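Local coordinates for glucan-binding protein C, GbpC (Streptococcus mutans UA159, PDB 5UQZ) that probably binds extracellular glucan as a calcium-containing, wall-anchored surface adhesin, mediating both sucrose-dependent and sucrose-independent adherence of the bacterium, at residues 56-61 with 217-222; 187-192 with 319-324. One frame throughout, in Å; residues are numbered along the deposited sequence.

Contact 1 (56-61 with 217-222)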
ATOM      1  N   GLY A  56       9.016 -18.647  -4.689  1.00 11.27           N
ATOM      2  CA  GLY A  56      10.330 -18.573  -4.091  1.00 10.85           C
ATOM      3  C   GLY A  56      11.245 -17.567  -4.763  1.00 10.79           C
ATOM      4  O   GLY A  56      12.259 -17.187  -4.167  1.00 11.28           O
ATOM      5  N   ARG A  57      10.885 -17.105  -5.967  1.00 10.02           N
ATOM      6  CA  ARG A  57      11.715 -16.110  -6.622  1.00 10.83           C
ATOM      7  C   ARG A  57      11.819 -14.816  -5.837  1.00 10.00           C
ATOM      8  O   ARG A  57      12.788 -14.087  -6.027  1.00 11.01           O
ATOM      9  CB  ARG A  57      11.141 -15.821  -8.017  1.00 12.56           C
ATOM     10  CG  ARG A  57      11.456 -16.909  -9.010  1.00 11.77           C
ATOM     11  CD  ARG A  57      10.771 -16.719 -10.375  1.00 11.89           C
ATOM     12  NE  ARG A  57      10.897 -15.334 -10.886  1.00 11.11           N
ATOM     13  CZ  ARG A  57      11.998 -14.746 -11.357  1.00  9.64           C
ATOM     14  NH1 ARG A  57      13.109 -15.476 -11.510  1.00 12.06           N
ATOM     15  NH2 ARG A  57      11.992 -13.476 -11.703  1.00  9.70           N
ATOM     16  N   VAL A  58      10.877 -14.517  -4.941  1.00 10.70           N
ATOM     17  CA  VAL A  58      11.023 -13.293  -4.135  1.00 11.25           C
ATOM     18  C   VAL A  58      12.356 -13.286  -3.400  1.00 12.91           C
ATOM     19  O   VAL A  58      13.036 -12.253  -3.311  1.00 13.81           O
ATOM     20  CB  VAL A  58       9.863 -13.142  -3.136  1.00 12.17           C
ATOM     21  CG1 VAL A  58      10.102 -11.958  -2.202  1.00 11.96           C
ATOM     22  CG2 VAL A  58       8.551 -13.003  -3.878  1.00 12.07           C
ATOM     23  N   GLU A  59      12.733 -14.433  -2.834  1.00 12.40           N
ATOM     24  CA  GLU A  59      14.015 -14.573  -2.167  0.55 15.27           C
ATOM     25  C   GLU A  59      15.127 -14.972  -3.144  1.00 17.63           C
ATOM     26  O   GLU A  59      16.226 -14.410  -3.121  1.00 22.32           O
ATOM     27  CB  GLU A  59      13.867 -15.619  -1.050  0.55 19.01           C
ATOM     28  CG  GLU A  59      15.064 -15.730  -0.152  0.55 24.77           C
ATOM     29  CD  GLU A  59      14.739 -16.403   1.165  0.55 26.85           C
ATOM     30  OE1 GLU A  59      13.628 -16.187   1.701  0.55 29.68           O
ATOM     31  OE2 GLU A  59      15.613 -17.138   1.661  0.55 33.31           O
ATOM     32  N   LYS A  60      14.852 -15.927  -4.020  1.00 13.97           N
ATOM     33  CA  LYS A  60      15.934 -16.536  -4.784  1.00 15.14           C
ATOM     34  C   LYS A  60      16.393 -15.680  -5.955  1.00 13.04           C
ATOM     35  O   LYS A  60      17.550 -15.833  -6.379  1.00 17.89           O
ATOM     36  CB  LYS A  60      15.515 -17.942  -5.237  1.00 16.04           C
ATOM     37  CG  LYS A  60      15.350 -18.929  -4.071  1.00 23.06           C
ATOM     38  CD  LYS A  60      14.866 -20.352  -4.533  1.00 28.52           C
ATOM     39  CE  LYS A  60      15.908 -21.087  -5.375  1.00 36.28           C
ATOM     40  NZ  LYS A  60      17.084 -21.456  -4.533  1.00 38.03           N
ATOM     41  N   ALA A  61      15.498 -14.887  -6.534  1.00 10.54           N
ATOM     42  CA  ALA A  61      15.828 -14.197  -7.769  1.00 10.54           C
ATOM     43  C   ALA A  61      16.096 -12.715  -7.548  1.00  9.22           C
ATOM     44  O   ALA A  61      16.444 -12.029  -8.510  1.00 10.62           O
ATOM     45  CB  ALA A  61      14.711 -14.317  -8.788  1.00 11.84           C
ATOM     46  N   ASN A 217      15.715 -10.196 -12.534  1.00  7.19           N
ATOM     47  CA  ASN A 217      16.054 -10.128 -11.111  1.00  7.86           C
ATOM     48  C   ASN A 217      15.425  -8.930 -10.405  1.00  7.21           C
ATOM     49  O   ASN A 217      15.714  -8.715  -9.222  1.00  8.07           O
ATOM     50  CB  ASN A 217      17.571 -10.118 -10.917  1.00  7.74           C
ATOM     51  CG  ASN A 217      18.233 -11.365 -11.509  1.00  8.19           C
ATOM     52  OD1 ASN A 217      19.005 -11.279 -12.470  1.00  8.52           O
ATOM     53  ND2 ASN A 217      17.898 -12.528 -10.934  1.00 10.66           N
ATOM     54  N   ALA A 218      14.583  -8.133 -11.068  1.00  6.82           N
ATOM     55  CA  ALA A 218      13.965  -6.997 -10.385  1.00  7.24           C
ATOM     56  C   ALA A 218      12.616  -7.448  -9.855  1.00  6.92           C
ATOM     57  O   ALA A 218      11.607  -7.405 -10.562  1.00  8.68           O
ATOM     58  CB  ALA A 218      13.839  -5.780 -11.305  1.00  7.76           C
ATOM     59  N   ILE A 219      12.562  -7.849  -8.584  1.00  7.00           N
ATOM     60  CA  ILE A 219      11.301  -8.259  -7.983  1.00  7.27           C
ATOM     61  C   ILE A 219      10.759  -7.048  -7.240  1.00  7.54           C
ATOM     62  O   ILE A 219      11.429  -6.496  -6.355  1.00  8.46           O
ATOM     63  CB  ILE A 219      11.445  -9.479  -7.061  1.00  9.13           C
ATOM     64  CG1 ILE A 219      12.284 -10.602  -7.713  1.00  9.88           C
ATOM     65  CG2 ILE A 219      10.029  -9.995  -6.695  1.00 11.31           C
ATOM     66  CD1 ILE A 219      11.814 -11.057  -9.069  1.00 11.84           C
ATOM     67  N   MET A 220       9.568  -6.603  -7.605  1.00  7.97           N
ATOM     68  CA  MET A 220       9.018  -5.375  -7.056  1.00  8.11           C
ATOM     69  C   MET A 220       7.684  -5.639  -6.375  1.00  7.56           C
ATOM     70  O   MET A 220       6.898  -6.506  -6.772  1.00  8.22           O
ATOM     71  CB  MET A 220       8.880  -4.337  -8.152  1.00  9.07           C
ATOM     72  CG  MET A 220      10.261  -3.999  -8.708  1.00  9.31           C
ATOM     73  SD  MET A 220      10.338  -2.537  -9.713  1.00 10.31           S
ATOM     74  CE  MET A 220      10.142  -1.311  -8.421  1.00 15.47           C
ATOM     75  N   SER A 221       7.414  -4.848  -5.366  1.00  7.50           N
ATOM     76  CA  SER A 221       6.223  -5.012  -4.553  1.00  7.41           C
ATOM     77  C   SER A 221       5.012  -4.392  -5.231  1.00  8.00           C
ATOM     78  O   SER A 221       5.100  -3.347  -5.877  1.00  9.30           O
ATOM     79  CB  SER A 221       6.450  -4.334  -3.208  1.00  8.34           C
ATOM     80  OG  SER A 221       6.667  -2.945  -3.377  1.00  9.10           O
ATOM     81  N   LEU A 222       3.857  -5.018  -5.026  1.00  8.23           N
ATOM     82  CA  LEU A 222       2.554  -4.452  -5.361  1.00  9.14           C
ATOM     83  C   LEU A 222       1.693  -4.694  -4.119  1.00  8.25           C
ATOM     84  O   LEU A 222       0.725  -5.480  -4.099  1.00  9.42           O
ATOM     85  CB  LEU A 222       1.975  -5.127  -6.618  1.00 10.38           C
ATOM     86  CG  LEU A 222       2.850  -4.886  -7.865  1.00 12.90           C
ATOM     87  CD1 LEU A 222       2.446  -5.767  -9.018  1.00 13.15           C
ATOM     88  CD2 LEU A 222       2.888  -3.408  -8.290  1.00 12.93           C
TER
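Asn217 reaches across to the backbone of Ala61: its amide ND2 gives a hydrogen to Ala61 O over 2.9 Å, with an N-H...O angle of 160°. The carbonyl oxygen lies close to the plane of the Asn217 amide, whereas ND2 is tilted about 21° from the carbonyl plane. The same oxygen is approached by the backbone of Asn217 as well, through a CA-H...O contact of 3.2 Å from Asn217 CA to Ala61 O. Next to this polar pair Ile219 supplies the apolar part. Its CB points at the helix, and its two branches divide the work: CG2, anti to the backbone N, turns to Val58, with 4.4 Å between Ile219 CG2 and Val58 CG2, while CG1 leads on to CD1 beside the methyl of Ala61. Ile219 CD1 also lies 3.6 Å from Arg57 NH2, and the two side chains cross at about a right angle.

In fold terms, a single short helical turn, 57-60, follows the long helix 3-51 and is laid against strand 219-222, an outermost strand of a small three-stranded antiparallel sheet of this beta-supersandwich protein. The contact is modest, burying 243 Å² in all, and lies away from the calcium site.

Further out, the bend of the Arg57 chain at chi3 (46°) carries NH2 past Ile219 CD1 to hydrogen bonds with Asn216 O and Thr306 OG1, two bonds that hold this end of the guanidinium, one to the residue before Asn217 and one to the neighbouring strand 303-306. The other end of the Asn217 amide is held too, OD1 accepting from Asn145 ND2. Val58 also packs on Tyr45 of the long helix and on Val335 and Val337.

Contact 2 (187-192 with 319-324)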
ATOM      1  N   SER A 187     -17.281  11.908  -8.553  1.00 10.68           N
ATOM      2  CA  SER A 187     -18.333  12.837  -8.936  1.00 11.50           C
ATOM      3  C   SER A 187     -19.646  12.150  -9.282  1.00 12.62           C
ATOM      4  O   SER A 187     -20.691  12.800  -9.203  1.00 15.32           O
ATOM      5  CB  SER A 187     -17.879  13.656 -10.141  1.00 13.88           C
ATOM      6  OG  SER A 187     -16.742  14.429  -9.811  1.00 12.93           O
ATOM      7  N   ASN A 188     -19.608  10.897  -9.716  1.00 12.46           N
ATOM      8  CA  ASN A 188     -20.797  10.221 -10.227  1.00 12.45           C
ATOM      9  C   ASN A 188     -21.177   9.031  -9.370  1.00 13.33           C
ATOM     10  O   ASN A 188     -20.321   8.423  -8.740  1.00 13.74           O
ATOM     11  CB  ASN A 188     -20.515   9.754 -11.637  1.00 14.50           C
ATOM     12  CG  ASN A 188     -20.064  10.892 -12.519  1.00 15.67           C
ATOM     13  OD1 ASN A 188     -20.725  11.936 -12.588  1.00 19.76           O
ATOM     14  ND2 ASN A 188     -18.941  10.717 -13.199  1.00 16.85           N
ATOM     15  N   ALA A 189     -22.481   8.731  -9.362  1.00 14.42           N
ATOM     16  CA  ALA A 189     -22.979   7.489  -8.790  1.00 14.64           C
ATOM     17  C   ALA A 189     -22.706   6.316  -9.734  1.00 12.52           C
ATOM     18  O   ALA A 189     -22.405   6.495 -10.911  1.00 15.13           O
ATOM     19  CB  ALA A 189     -24.498   7.617  -8.589  1.00 16.99           C
ATOM     20  N   GLY A 190     -22.806   5.103  -9.203  1.00 11.99           N
ATOM     21  CA  GLY A 190     -22.744   3.908 -10.027  1.00 11.84           C
ATOM     22  C   GLY A 190     -21.459   3.111  -9.919  1.00 11.45           C
ATOM     23  O   GLY A 190     -21.369   2.055 -10.555  1.00 11.85           O
ATOM     24  N   ARG A 191     -20.464   3.585  -9.169  1.00 11.33           N
ATOM     25  CA  ARG A 191     -19.307   2.761  -8.782  1.00 10.86           C
ATOM     26  C   ARG A 191     -18.436   2.345  -9.963  1.00 10.84           C
ATOM     27  O   ARG A 191     -17.609   1.440  -9.810  1.00 13.32           O
ATOM     28  CB  ARG A 191     -19.718   1.547  -7.935  1.00 11.02           C
ATOM     29  CG  ARG A 191     -20.398   1.937  -6.651  1.00 13.33           C
ATOM     30  CD  ARG A 191     -20.743   0.730  -5.843  1.00 12.92           C
ATOM     31  NE  ARG A 191     -21.279   1.121  -4.526  1.00 13.85           N
ATOM     32  CZ  ARG A 191     -21.624   0.293  -3.552  1.00 15.82           C
ATOM     33  NH1 ARG A 191     -21.504  -1.026  -3.746  1.00 15.50           N
ATOM     34  NH2 ARG A 191     -22.021   0.803  -2.376  1.00 17.22           N
ATOM     35  N   ASN A 192     -18.545   3.021 -11.113  1.00 11.11           N
ATOM     36  CA  ASN A 192     -17.901   2.517 -12.320  1.00 11.41           C
ATOM     37  C   ASN A 192     -16.832   3.426 -12.918  1.00 10.94           C
ATOM     38  O   ASN A 192     -16.249   3.066 -13.949  1.00 15.40           O
ATOM     39  CB  ASN A 192     -18.933   2.150 -13.390  1.00 12.66           C
ATOM     40  CG  ASN A 192     -19.726   0.856 -13.103  1.00 13.50           C
ATOM     41  OD1 ASN A 192     -20.854   0.719 -13.581  1.00 16.33           O
ATOM     42  ND2 ASN A 192     -19.152  -0.113 -12.368  1.00 15.97           N
ATOM     43  N   ASN A 319     -15.902   3.621  -5.266  1.00  9.60           N
ATOM     44  CA  ASN A 319     -16.533   4.404  -4.210  1.00  9.28           C
ATOM     45  C   ASN A 319     -17.873   4.933  -4.682  1.00 10.85           C
ATOM     46  O   ASN A 319     -18.079   5.197  -5.877  1.00 11.09           O
ATOM     47  CB  ASN A 319     -15.695   5.654  -3.900  1.00 10.45           C
ATOM     48  CG  ASN A 319     -14.470   5.335  -3.083  1.00 10.19           C
ATOM     49  OD1 ASN A 319     -13.996   4.174  -3.072  1.00 12.21           O
ATOM     50  ND2 ASN A 319     -13.862   6.329  -2.480  1.00 10.89           N
ATOM     51  N   ASP A 320     -18.776   5.164  -3.722  1.00 11.72           N
ATOM     52  CA  ASP A 320     -19.995   5.883  -4.031  1.00 12.95           C
ATOM     53  C   ASP A 320     -19.708   7.362  -4.316  1.00 12.37           C
ATOM     54  O   ASP A 320     -18.677   7.946  -3.925  1.00 12.16           O
ATOM     55  CB  ASP A 320     -20.999   5.748  -2.886  1.00 16.36           C
ATOM     56  CG  ASP A 320     -21.664   4.363  -2.885  1.00 21.94           C
ATOM     57  OD1 ASP A 320     -21.854   3.800  -3.990  1.00 27.58           O
ATOM     58  OD2 ASP A 320     -22.027   3.877  -1.831  1.00 34.70           O
ATOM     59  N   GLN A 321     -20.680   7.969  -4.983  1.00 12.98           N
ATOM     60  CA  GLN A 321     -20.641   9.397  -5.247  1.00 12.54           C
ATOM     61  C   GLN A 321     -20.384  10.182  -3.965  1.00 13.16           C
ATOM     62  O   GLN A 321     -20.921   9.863  -2.887  1.00 14.70           O
ATOM     63  CB  GLN A 321     -21.995   9.802  -5.844  1.00 14.38           C
ATOM     64  CG  GLN A 321     -22.034  11.220  -6.325  1.00 16.83           C
ATOM     65  CD  GLN A 321     -23.354  11.533  -6.968  1.00 19.92           C
ATOM     66  OE1 GLN A 321     -24.415  11.062  -6.528  1.00 23.24           O
ATOM     67  NE2 GLN A 321     -23.308  12.293  -8.016  1.00 21.87           N
ATOM     68  N   ASN A 322     -19.534  11.208  -4.065  1.00 12.95           N
ATOM     69  CA  ASN A 322     -19.227  12.122  -2.968  1.00 14.43           C
ATOM     70  C   ASN A 322     -18.267  11.564  -1.925  1.00 13.82           C
ATOM     71  O   ASN A 322     -17.977  12.280  -0.949  1.00 14.31           O
ATOM     72  CB  ASN A 322     -20.478  12.717  -2.294  1.00 16.01           C
ATOM     73  CG  ASN A 322     -21.258  13.568  -3.250  1.00 23.19           C
ATOM     74  OD1 ASN A 322     -20.664  14.241  -4.098  1.00 24.13           O
ATOM     75  ND2 ASN A 322     -22.573  13.519  -3.161  1.00 26.79           N
ATOM     76  N   LEU A 323     -17.742  10.354  -2.092  1.00 11.80           N
ATOM     77  CA  LEU A 323     -16.668   9.887  -1.222  1.00 11.80           C
ATOM     78  C   LEU A 323     -15.402   9.872  -2.054  1.00 10.82           C
ATOM     79  O   LEU A 323     -15.229   8.968  -2.892  1.00 10.42           O
ATOM     80  CB  LEU A 323     -16.996   8.480  -0.734  1.00 12.62           C
ATOM     81  CG  LEU A 323     -16.035   8.038   0.339  1.00 13.86           C
ATOM     82  CD1 LEU A 323     -16.286   8.772   1.669  1.00 17.32           C
ATOM     83  CD2 LEU A 323     -16.055   6.518   0.531  1.00 18.11           C
ATOM     84  N   PRO A 324     -14.494  10.820  -1.866  1.00 10.91           N
ATOM     85  CA  PRO A 324     -13.318  10.927  -2.752  1.00 10.35           C
ATOM     86  C   PRO A 324     -12.521   9.636  -2.807  1.00  9.57           C
ATOM     87  O   PRO A 324     -12.411   8.904  -1.806  1.00 11.00           O
ATOM     88  CB  PRO A 324     -12.509  12.067  -2.120  1.00 10.59           C
ATOM     89  CG  PRO A 324     -13.576  12.963  -1.532  1.00 12.99           C
ATOM     90  CD  PRO A 324     -14.614  11.993  -0.962  1.00 12.44           C
TER
HETATM   91  O   HOH W   1     -19.959   5.984  -7.725  1.00 16.45           O
HETATM   92  O   HOH W   2     -23.630   4.384  -6.550  1.00 36.49           O
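Gln321 and Arg191 reach across with stretched side chains. CG of Gln321 is anti to the backbone N (chi1 -173°) and the chain runs straight on beyond it, laying the amide alongside the backbone of Ser187 to Ala189; Arg191 likewise is extended from CG to NE and brings its guanidinium to Asp320. Both segments are loops at one end of the beta-supersandwich, and Gln321 sits at the second position of a type II beta turn running from Asp320 to Leu323, closed by Leu323 N to Asp320 O.

Gln321 NE2 donates to Ser187 O at 2.9 Å, while Gln321 CB packs against Asn188 O at 3.6 Å. Arg191 meets Asp320 side-on in a two-nitrogen salt bridge: NE to OD1 is 2.8 Å and NH2 to OD2 is 3.1 Å, both nearly straight. Both oxygens lie close to the guanidinium plane, but that plane and the carboxylate are turned 30° apart; NE meets OD1 from above the carboxylate plane, while NH2 comes to OD2 on its syn side, also somewhat out of that plane.

Two waters bridge the loops. One links Gly190 N to Asp320 OD1, giving that oxygen a further partner; the other accepts from Arg191 N and lies 2.8 Å from Asn319 O. The side chain of Asn319 starts out away from the other loop, its OD1 hydrogen-bonded to His235 ND1, and is about 7 Å from that of the calcium ligand Glu237. Its amide reaches on to the last residue of the turn: Asn319 ND2 donates to Leu323 O at 3.0 Å, from above the carbonyl plane.

Overall arrangement
From the N terminus the chain runs along the long helix 3-51 into 56-61, the first half of contact 1. It then builds many strands of the sandwich and reaches 187-192, the first half of contact 2, in the loop between strands 180-184 and 194-204. Next comes 217-222, which closes contact 1 before contact 2 is complete; the latter closes at 319-324, between strands 312-319 and 325-329. The two closures therefore cross rather than nest. Contact 1 ties the short helix 57-60, which follows the long helix, to the three-stranded sheet, contact 2 joins loops bordering the nine- and four-stranded sheets. Their centres, 36 Å apart, lie on opposite sides of the chain's centre.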